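PDB 5ZRD: tyrosinase from Burkholderia thailandensis, which is a copper-dependent monooxygenase that probably hydroxylates monophenols to catechols and oxidises these to quinones, using a pair of copper ions. Local coordinates for residues L29-R34 / F138-G142. Residues are numbered along the deposited sequence; the frame is centred on the assembly and turned at random.
Sequences LEDLVR and FELDG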
loop_
_atom_site.group_PDB
_atom_site.type_symbol
_atom_site.label_atom_id
_atom_site.label_comp_id
_atom_site.label_asym_id
_atom_site.label_seq_id
_atom_site.Cartn_x
_atom_site.Cartn_y
_atom_site.Cartn_z
ATOM N N LEU A 29 28.858 -41.015 20.899
ATOM C CA LEU A 29 28.808 -40.524 19.528
ATOM C C LEU A 29 27.673 -41.205 18.756
ATOM O O LEU A 29 26.961 -40.533 18.006
ATOM C CB LEU A 29 30.147 -40.730 18.823
ATOM C CG LEU A 29 30.392 -39.800 17.641
ATOM C CD1 LEU A 29 30.003 -38.367 17.967
ATOM C CD2 LEU A 29 31.836 -39.847 17.211
ATOM N N GLU A 30 27.470 -42.500 18.964
ATOM C CA GLU A 30 26.423 -43.212 18.235
ATOM C C GLU A 30 25.037 -42.650 18.612
ATOM O O GLU A 30 24.137 -42.461 17.737
ATOM C CB GLU A 30 26.521 -44.711 18.510
ATOM C CG GLU A 30 27.611 -45.413 17.703
ATOM C CD GLU A 30 27.906 -46.845 18.131
ATOM O OE1 GLU A 30 28.711 -47.523 17.460
ATOM O OE2 GLU A 30 27.325 -47.271 19.142
ATOM N N ASP A 31 24.827 -42.360 19.889
ATOM C CA ASP A 31 23.506 -41.816 20.280
ATOM C C ASP A 31 23.229 -40.472 19.588
ATOM O O ASP A 31 22.120 -40.208 19.086
ATOM C CB ASP A 31 23.412 -41.623 21.795
ATOM C CG ASP A 31 23.342 -42.944 22.566
ATOM O OD1 ASP A 31 22.903 -43.985 22.010
ATOM O OD2 ASP A 31 23.718 -42.917 23.756
ATOM N N LEU A 32 24.246 -39.616 19.590
ATOM C CA LEU A 32 24.137 -38.316 18.955
ATOM C C LEU A 32 23.817 -38.501 17.464
ATOM O O LEU A 32 22.841 -37.930 16.983
ATOM C CB LEU A 32 25.438 -37.527 19.147
ATOM C CG LEU A 32 25.406 -36.131 18.522
ATOM C CD1 LEU A 32 24.516 -35.206 19.335
ATOM C CD2 LEU A 32 26.804 -35.572 18.354
ATOM N N VAL A 33 24.619 -39.300 16.758
ATOM C CA VAL A 33 24.386 -39.522 15.327
ATOM C C VAL A 33 22.990 -40.120 15.124
ATOM O O VAL A 33 22.232 -39.648 14.272
ATOM C CB VAL A 33 25.491 -40.377 14.678
ATOM C CG1 VAL A 33 25.070 -40.883 13.306
ATOM C CG2 VAL A 33 26.806 -39.610 14.559
ATOM N N ARG A 34 22.632 -41.118 15.932
ATOM C CA ARG A 34 21.346 -41.790 15.762
ATOM C C ARG A 34 20.220 -40.779 15.940
ATOM O O ARG A 34 19.241 -40.871 15.243
ATOM C CB ARG A 34 21.185 -42.965 16.736
ATOM C CG ARG A 34 19.796 -43.604 16.738
ATOM C CD ARG A 34 19.645 -44.743 17.741
ATOM N NE ARG A 34 20.389 -45.911 17.298
ATOM C CZ ARG A 34 21.535 -46.340 17.819
ATOM N NH1 ARG A 34 22.131 -47.385 17.265
ATOM N NH2 ARG A 34 22.081 -45.743 18.876
ATOM N N PHE A 138 29.446 -42.680 8.461
ATOM C CA PHE A 138 29.498 -43.125 9.842
ATOM C C PHE A 138 29.020 -44.585 9.926
ATOM O O PHE A 138 28.108 -44.984 9.196
ATOM C CB PHE A 138 28.624 -42.203 10.698
ATOM C CG PHE A 138 28.827 -42.377 12.178
ATOM C CD1 PHE A 138 29.990 -41.924 12.783
ATOM C CD2 PHE A 138 27.855 -42.998 12.961
ATOM C CE1 PHE A 138 30.201 -42.141 14.136
ATOM C CE2 PHE A 138 28.050 -43.181 14.324
ATOM C CZ PHE A 138 29.222 -42.746 14.905
ATOM N N GLU A 139 29.581 -45.351 10.858
ATOM C CA GLU A 139 29.103 -46.717 11.150
ATOM C C GLU A 139 28.084 -46.682 12.305
ATOM O O GLU A 139 28.427 -46.463 13.479
ATOM C CB GLU A 139 30.302 -47.618 11.459
ATOM C CG GLU A 139 30.026 -49.109 11.300
ATOM C CD GLU A 139 29.677 -49.633 9.907
ATOM O OE1 GLU A 139 29.647 -48.843 8.929
ATOM O OE2 GLU A 139 29.409 -50.848 9.808
ATOM N N LEU A 140 26.822 -46.921 11.966
ATOM C CA LEU A 140 25.774 -47.089 12.958
ATOM C C LEU A 140 25.020 -48.417 12.740
ATOM O O LEU A 140 24.555 -48.689 11.624
ATOM C CB LEU A 140 24.812 -45.907 12.846
ATOM C CG LEU A 140 23.760 -45.883 13.945
ATOM C CD1 LEU A 140 24.383 -45.434 15.262
ATOM C CD2 LEU A 140 22.577 -45.006 13.562
ATOM N N ASP A 141 24.840 -49.217 13.807
ATOM C CA ASP A 141 24.121 -50.514 13.715
ATOM C C ASP A 141 24.815 -51.419 12.676
ATOM O O ASP A 141 24.150 -51.961 11.776
ATOM C CB ASP A 141 22.642 -50.338 13.278
ATOM C CG ASP A 141 21.770 -49.566 14.289
ATOM O OD1 ASP A 141 21.998 -49.671 15.509
ATOM O OD2 ASP A 141 20.807 -48.888 13.844
ATOM N N GLY A 142 26.147 -51.523 12.763
ATOM C CA GLY A 142 26.990 -52.208 11.760
ATOM C C GLY A 142 26.538 -51.998 10.314
ATOM O O GLY A 142 26.630 -52.919 9.514
#
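R34 leaves the helix with CG trans to the backbone N (chi1 173°), then bends at chi3 (-72°), and this turn carries its guanidinium to D141. F138 on the strand also has CG trans to N, which sends its ring toward V33 on the helix. V33 CG2 sits over the centre of one ring face, 3.8 Å from the centroid, in a CH-pi contact. V33 CG1 packs on the same ring, 3.5 Å from F138 CD2. E30 CG reaches the ring edge, and L29 CD2 approaches obliquely at 4.2 Å from F138 CE1.

Segment 29-34 of helix 27-41 runs at about a right angle to 138-140 of strand 137-140, the first strand of a two-stranded antiparallel hairpin with 143-146. The hairpin belongs to the common central domain of tyrosinases but lies far from the copper ligands. I145 of its second strand also touches V33, and I132 touches both L29 and F138.

L140 CD1 lies 4.0 Å from E30 CB. It also sits over one guanidinium face, toward its rim, 3.6 Å from R34 NH1. At the guanidinium edge, R34 NH1 donates to D141 OD1 at 2.9 Å. The hydrogen bond of this salt bridge is bent, with an N-H...O angle of 135°, and NH1 meets the oxygen from above the carboxylate plane. On the helix itself, D31 OD1 makes a long ion pair with R34 NH2.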